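Local coordinates for protein pectate lyase (Pectobacterium carotovorum, PDB 4U49) that cleaves polygalacturonate by calcium-dependent elimination and, probably, acts within the chains of highly methylated pectins as well, at residues N33-S38 with Y86-D91; L37-D42 with V47-Y52. One frame throughout, in Å; residues are numbered along the deposited sequence.

Contact 1 of 2, residues N33-S38 with Y86-D91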
loop_
_atom_site.group_PDB
_atom_site.type_symbol
_atom_site.label_atom_id
_atom_site.label_comp_id
_atom_site.label_asym_id
_atom_site.label_seq_id
_atom_site.Cartn_x
_atom_site.Cartn_y
_atom_site.Cartn_z
ATOM N N ASN A 33 -12.625 -5.032 12.684
ATOM C CA ASN A 33 -13.420 -6.262 12.661
ATOM C C ASN A 33 -12.925 -7.275 11.632
ATOM O O ASN A 33 -13.718 -7.935 10.961
ATOM C CB ASN A 33 -14.893 -5.942 12.403
ATOM C CG ASN A 33 -15.433 -4.889 13.349
ATOM O OD1 ASN A 33 -15.997 -3.884 12.918
ATOM N ND2 ASN A 33 -15.253 -5.111 14.646
ATOM N N ALA A 34 -11.606 -7.393 11.526
ATOM C CA ALA A 34 -10.980 -8.329 10.603
ATOM C C ALA A 34 -9.550 -8.594 11.043
ATOM O O ALA A 34 -9.000 -7.849 11.852
ATOM C CB ALA A 34 -11.008 -7.783 9.185
ATOM N N THR A 35 -8.950 -9.657 10.518
ATOM C CA THR A 35 -7.527 -9.890 10.736
ATOM C C THR A 35 -6.801 -9.904 9.395
ATOM O O THR A 35 -7.077 -10.739 8.533
ATOM C CB THR A 35 -7.266 -11.206 11.496
ATOM O OG1 THR A 35 -7.806 -11.106 12.821
ATOM C CG2 THR A 35 -5.769 -11.476 11.591
ATOM N N TYR A 36 -5.889 -8.953 9.221
ATOM C CA TYR A 36 -5.151 -8.817 7.975
ATOM C C TYR A 36 -3.785 -9.464 8.081
ATOM O O TYR A 36 -3.034 -9.198 9.017
ATOM C CB TYR A 36 -5.003 -7.344 7.593
ATOM C CG TYR A 36 -6.328 -6.642 7.439
ATOM C CD1 TYR A 36 -7.057 -6.752 6.263
ATOM C CD2 TYR A 36 -6.859 -5.884 8.475
ATOM C CE1 TYR A 36 -8.274 -6.121 6.116
ATOM C CE2 TYR A 36 -8.079 -5.249 8.339
ATOM C CZ TYR A 36 -8.782 -5.371 7.157
ATOM O OH TYR A 36 -9.996 -4.743 7.006
ATOM N N LEU A 37 -3.479 -10.324 7.118
ATOM C CA LEU A 37 -2.162 -10.939 7.024
ATOM C C LEU A 37 -1.363 -10.222 5.949
ATOM O O LEU A 37 -1.902 -9.858 4.912
ATOM C CB LEU A 37 -2.270 -12.431 6.698
ATOM C CG LEU A 37 -2.544 -13.423 7.831
ATOM C CD1 LEU A 37 -3.846 -13.124 8.559
ATOM C CD2 LEU A 37 -2.551 -14.843 7.278
ATOM N N SER A 38 -0.079 -10.009 6.203
ATOM C CA SER A 38 0.798 -9.414 5.208
ATOM C C SER A 38 2.174 -10.040 5.342
ATOM O O SER A 38 2.650 -10.268 6.454
ATOM C CB SER A 38 0.866 -7.893 5.382
ATOM O OG SER A 38 1.690 -7.301 4.393
ATOM N N TYR A 86 -5.392 -15.862 17.799
ATOM C CA TYR A 86 -5.027 -16.843 16.784
ATOM C C TYR A 86 -3.548 -16.804 16.425
ATOM O O TYR A 86 -2.870 -15.794 16.617
ATOM C CB TYR A 86 -5.852 -16.629 15.514
ATOM C CG TYR A 86 -7.291 -17.073 15.616
ATOM C CD1 TYR A 86 -7.638 -18.404 15.447
ATOM C CD2 TYR A 86 -8.303 -16.158 15.860
ATOM C CE1 TYR A 86 -8.955 -18.813 15.529
ATOM C CE2 TYR A 86 -9.620 -16.555 15.948
ATOM C CZ TYR A 86 -9.941 -17.883 15.779
ATOM O OH TYR A 86 -11.255 -18.280 15.866
ATOM N N TRP A 87 -3.057 -17.922 15.908
ATOM C CA TRP A 87 -1.755 -17.966 15.268
ATOM C C TRP A 87 -1.973 -18.205 13.778
ATOM O O TRP A 87 -2.918 -18.890 13.389
ATOM C CB TRP A 87 -0.874 -19.056 15.882
ATOM C CG TRP A 87 -0.475 -18.768 17.295
ATOM C CD1 TRP A 87 -1.208 -19.017 18.420
ATOM C CD2 TRP A 87 0.754 -18.181 17.738
ATOM N NE1 TRP A 87 -0.511 -18.618 19.535
ATOM C CE2 TRP A 87 0.695 -18.099 19.144
ATOM C CE3 TRP A 87 1.895 -17.706 17.082
ATOM C CZ2 TRP A 87 1.734 -17.573 19.907
ATOM C CZ3 TRP A 87 2.927 -17.182 17.843
ATOM C CH2 TRP A 87 2.840 -17.120 19.239
ATOM N N TYR A 88 -1.111 -17.628 12.949
ATOM C CA TYR A 88 -1.224 -17.779 11.502
ATOM C C TYR A 88 0.107 -18.192 10.886
ATOM O O TYR A 88 1.171 -17.881 11.422
ATOM C CB TYR A 88 -1.699 -16.479 10.849
ATOM C CG TYR A 88 -3.136 -16.098 11.122
ATOM C CD1 TYR A 88 -4.152 -16.481 10.257
ATOM C CD2 TYR A 88 -3.475 -15.334 12.234
ATOM C CE1 TYR A 88 -5.466 -16.124 10.494
ATOM C CE2 TYR A 88 -4.786 -14.973 12.480
ATOM C CZ TYR A 88 -5.776 -15.369 11.606
ATOM O OH TYR A 88 -7.084 -15.014 11.841
ATOM N N TRP A 89 0.030 -18.892 9.757
ATOM C CA TRP A 89 1.190 -19.215 8.929
ATOM C C TRP A 89 0.842 -19.030 7.459
ATOM O O TRP A 89 -0.304 -19.240 7.066
ATOM C CB TRP A 89 1.652 -20.662 9.138
ATOM C CG TRP A 89 2.108 -21.009 10.508
ATOM C CD1 TRP A 89 3.398 -21.089 10.947
ATOM C CD2 TRP A 89 1.281 -21.361 11.623
ATOM N NE1 TRP A 89 3.426 -21.460 12.267
ATOM C CE2 TRP A 89 2.140 -21.629 12.708
ATOM C CE3 TRP A 89 -0.100 -21.465 11.812
ATOM C CZ2 TRP A 89 1.662 -21.995 13.965
ATOM C CZ3 TRP A 89 -0.573 -21.828 13.060
ATOM C CH2 TRP A 89 0.305 -22.087 14.121
ATOM N N VAL A 90 1.823 -18.653 6.644
ATOM C CA VAL A 90 1.670 -18.777 5.197
ATOM C C VAL A 90 2.754 -19.707 4.646
ATOM O O VAL A 90 3.921 -19.634 5.041
ATOM C CB VAL A 90 1.718 -17.407 4.467
ATOM C CG1 VAL A 90 0.563 -16.524 4.912
ATOM C CG2 VAL A 90 3.044 -16.703 4.697
ATOM N N ASP A 91 2.348 -20.609 3.760
ATOM C CA ASP A 91 3.276 -21.509 3.089
ATOM C C ASP A 91 3.388 -21.092 1.635
ATOM O O ASP A 91 2.376 -20.849 0.984
ATOM C CB ASP A 91 2.809 -22.969 3.182
ATOM C CG ASP A 91 3.045 -23.582 4.552
ATOM O OD1 ASP A 91 3.357 -22.836 5.504
ATOM O OD2 ASP A 91 2.910 -24.819 4.677
HETATM O O HOH W 1 -7.696 -13.420 14.112
#
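The Tyr88 ring carries Leu37 over one face: Leu37 CD1 lies 3.9 Å from the centroid of the Tyr88 ring and 15° off its normal, a CH-pi contact shifted toward the CD1 side of the rim. The two side chains cross at about a right angle. The other methyl of the fork, Leu37 CD2, continues past the ring, meeting Tyr88 CD1 at 3.8 Å and, more loosely, Val90 CG1 at 4.3 Å. Thr35 CG2 approaches obliquely, 3.7 Å from Tyr88 CE2. At the phenol edge, in the ring plane, a water donates to Tyr88 OH at 2.8 Å. The same water is 2.7 Å from Thr35 OG1, which chi1 of -65° sets beside the backbone N while CG2 turns to the ring. Tyr88 OH is also hydrogen-bonded to Asp77 OD1, so two partners anchor the buried phenol. No direct hydrogen bond joins the segments, as expected of strands in different sheets: their axes pass 9.0 Å apart at 36°. Strand 34-41 lies between 24-31 and 74-77, strand 87-94 between 46-54 and 99-106, and Leu28 of strand 24-31 also packs on Tyr88.

Contact 2 of 2, residues L37-D42 with V47-Y52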
loop_
_atom_site.group_PDB
_atom_site.type_symbol
_atom_site.label_atom_id
_atom_site.label_comp_id
_atom_site.label_asym_id
_atom_site.label_seq_id
_atom_site.Cartn_x
_atom_site.Cartn_y
_atom_site.Cartn_z
ATOM N N LEU A 37 -3.479 -10.324 7.118
ATOM C CA LEU A 37 -2.162 -10.939 7.024
ATOM C C LEU A 37 -1.363 -10.222 5.949
ATOM O O LEU A 37 -1.902 -9.858 4.912
ATOM C CB LEU A 37 -2.270 -12.431 6.698
ATOM C CG LEU A 37 -2.544 -13.423 7.831
ATOM C CD1 LEU A 37 -3.846 -13.124 8.559
ATOM C CD2 LEU A 37 -2.551 -14.843 7.278
ATOM N N SER A 38 -0.079 -10.009 6.203
ATOM C CA SER A 38 0.798 -9.414 5.208
ATOM C C SER A 38 2.174 -10.040 5.342
ATOM O O SER A 38 2.650 -10.268 6.454
ATOM C CB SER A 38 0.866 -7.893 5.382
ATOM O OG SER A 38 1.690 -7.301 4.393
ATOM N N TRP A 39 2.821 -10.327 4.220
ATOM C CA TRP A 39 4.114 -10.989 4.293
ATOM C C TRP A 39 5.058 -10.609 3.166
ATOM O O TRP A 39 4.641 -10.109 2.125
ATOM C CB TRP A 39 3.929 -12.514 4.321
ATOM C CG TRP A 39 3.238 -13.108 3.118
ATOM C CD1 TRP A 39 3.831 -13.627 1.999
ATOM C CD2 TRP A 39 1.822 -13.276 2.932
ATOM N NE1 TRP A 39 2.874 -14.093 1.127
ATOM C CE2 TRP A 39 1.640 -13.884 1.673
ATOM C CE3 TRP A 39 0.699 -12.954 3.702
ATOM C CZ2 TRP A 39 0.370 -14.183 1.172
ATOM C CZ3 TRP A 39 -0.558 -13.256 3.199
ATOM C CH2 TRP A 39 -0.710 -13.867 1.949
ATOM N N SER A 40 6.344 -10.835 3.401
ATOM C CA SER A 40 7.343 -10.729 2.354
ATOM C C SER A 40 8.081 -12.051 2.265
ATOM O O SER A 40 8.325 -12.703 3.279
ATOM C CB SER A 40 8.324 -9.590 2.628
ATOM O OG SER A 40 9.138 -9.893 3.746
ATOM N N THR A 41 8.433 -12.449 1.051
ATOM C CA THR A 41 9.186 -13.675 0.857
ATOM C C THR A 41 10.287 -13.441 -0.174
ATOM O O THR A 41 10.148 -12.603 -1.066
ATOM C CB THR A 41 8.272 -14.839 0.408
ATOM O OG1 THR A 41 9.010 -16.068 0.416
ATOM C CG2 THR A 41 7.714 -14.585 -0.984
ATOM N N ASP A 42 11.392 -14.161 -0.032
ATOM C CA ASP A 42 12.463 -14.083 -1.016
ATOM C C ASP A 42 12.611 -15.416 -1.730
ATOM O O ASP A 42 13.534 -15.607 -2.522
ATOM C CB ASP A 42 13.782 -13.668 -0.362
ATOM C CG ASP A 42 14.045 -14.396 0.939
ATOM O OD1 ASP A 42 13.656 -15.577 1.055
ATOM O OD2 ASP A 42 14.638 -13.784 1.851
ATOM N N VAL A 47 4.640 -20.620 -7.124
ATOM C CA VAL A 47 3.493 -20.949 -7.962
ATOM C C VAL A 47 2.189 -20.975 -7.171
ATOM O O VAL A 47 1.109 -20.857 -7.745
ATOM C CB VAL A 47 3.682 -22.309 -8.673
ATOM C CG1 VAL A 47 4.884 -22.257 -9.600
ATOM C CG2 VAL A 47 3.832 -23.434 -7.658
ATOM N N ARG A 48 2.291 -21.125 -5.853
ATOM C CA ARG A 48 1.110 -21.160 -4.998
ATOM C C ARG A 48 1.456 -20.752 -3.568
ATOM O O ARG A 48 2.597 -20.898 -3.132
ATOM C CB ARG A 48 0.482 -22.556 -5.004
ATOM C CG ARG A 48 -0.951 -22.595 -4.504
ATOM C CD ARG A 48 -1.497 -24.014 -4.470
ATOM N NE ARG A 48 -1.160 -24.714 -3.233
ATOM C CZ ARG A 48 -0.440 -25.830 -3.177
ATOM N NH1 ARG A 48 0.022 -26.380 -4.293
ATOM N NH2 ARG A 48 -0.190 -26.399 -2.005
ATOM N N GLN A 49 0.467 -20.233 -2.847
ATOM C CA GLN A 49 0.640 -19.887 -1.441
ATOM C C GLN A 49 -0.550 -20.378 -0.617
ATOM O O GLN A 49 -1.698 -20.274 -1.051
ATOM C CB GLN A 49 0.815 -18.379 -1.279
ATOM C CG GLN A 49 1.990 -17.814 -2.049
ATOM C CD GLN A 49 2.104 -16.313 -1.912
ATOM O OE1 GLN A 49 2.939 -15.810 -1.161
ATOM N NE2 GLN A 49 1.264 -15.587 -2.641
ATOM N N ASP A 50 -0.276 -20.915 0.569
ATOM C CA ASP A 50 -1.332 -21.455 1.428
ATOM C C ASP A 50 -1.390 -20.719 2.763
ATOM O O ASP A 50 -0.356 -20.428 3.359
ATOM C CB ASP A 50 -1.118 -22.950 1.682
ATOM C CG ASP A 50 -1.364 -23.800 0.451
ATOM O OD1 ASP A 50 -1.962 -23.300 -0.522
ATOM O OD2 ASP A 50 -0.974 -24.986 0.467
ATOM N N VAL A 51 -2.600 -20.435 3.229
ATOM C CA VAL A 51 -2.796 -19.740 4.498
ATOM C C VAL A 51 -3.320 -20.686 5.579
ATOM O O VAL A 51 -4.323 -21.374 5.379
ATOM C CB VAL A 51 -3.778 -18.564 4.351
ATOM C CG1 VAL A 51 -3.990 -17.874 5.691
ATOM C CG2 VAL A 51 -3.273 -17.580 3.303
ATOM N N TYR A 52 -2.642 -20.704 6.726
ATOM C CA TYR A 52 -3.029 -21.564 7.841
ATOM C C TYR A 52 -3.389 -20.759 9.083
ATOM O O TYR A 52 -2.809 -19.709 9.348
ATOM C CB TYR A 52 -1.909 -22.552 8.174
ATOM C CG TYR A 52 -1.723 -23.632 7.136
ATOM C CD1 TYR A 52 -2.275 -24.893 7.314
ATOM C CD2 TYR A 52 -0.999 -23.389 5.975
ATOM C CE1 TYR A 52 -2.113 -25.885 6.365
ATOM C CE2 TYR A 52 -0.830 -24.376 5.021
ATOM C CZ TYR A 52 -1.388 -25.620 5.223
ATOM O OH TYR A 52 -1.224 -26.605 4.275
#
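In the buried interface of a β-sandwich, Trp39 of one sheet donates to Gln49 of the other, the one hydrogen bond between segments 37-42 and 47-52. Trp39 NE1 stands 2.9 Å from Gln49 OE1, and the N-H...O angle of 158° makes the bond fairly straight. The acceptor lies close to the indole plane, as the N-H direction requires, whereas the donor sits 37° out of the carbonyl plane rather than on a lone pair. The ring and amide planes are steeply turned against each other. Chi1 of 60° places the indole between the backbone N and the carbonyl carbon, and Gln49, extended beyond CG, brings its amide to the N-H edge of the indole, with Gln49 CD 3.8 Å from Trp39 NE1. The other end of the amide is fixed too: Gln49 NE2 is hydrogen-bonded to Asp72 O and Asn69 O, which together with the indole N-H sets which amide atom is oxygen.

Three antiparallel strands facing four, with strand 34-41 in the middle of the smaller sheet, match the fibronectin type III topology, and segments 37-42 and 47-52 are successive strands crossing from one sheet to the other. Farther along the interface Leu37 and Val51 meet tip to tip, Leu37 CD2 being 3.7 Å from Val51 CG1.

On the opposite face of strand 46-54, Asp50 turns from segment 37-42 and pairs with Arg48 side-on. Arg48 NE is 3.2 Å from Asp50 OD1, and Arg48 NH2 is 3.0 Å from Asp50 OD2, each oxygen met on its syn side. Lys64 forms a further salt bridge to Asp50 OD2. Near the start of strand 46-54 a classic beta bulge interrupts the pairing with strand 87-94, Val47 and Arg48 standing together across from Val93.

Contacts 1 and 2 have centres 10 Å apart and share Leu37 and Ser38 of strand 34-41, which faces two neighbouring strands of the other sheet. Along the chain, 34-41 leads to 46-54, the partner in contact 2, and 87-94, the partner in contact 1, follows much later. The two partner strands run antiparallel beside each other, probably hydrogen-bonded from Asp50 N to Asp91 O at 2.7 Å and from Tyr52 N to Trp89 O at 2.8 Å. Both contacts thus bridge the two sheets of the N-terminal sandwich. They lie away from the annotated calcium site, which belongs to the later, parallel-stranded part of the chain.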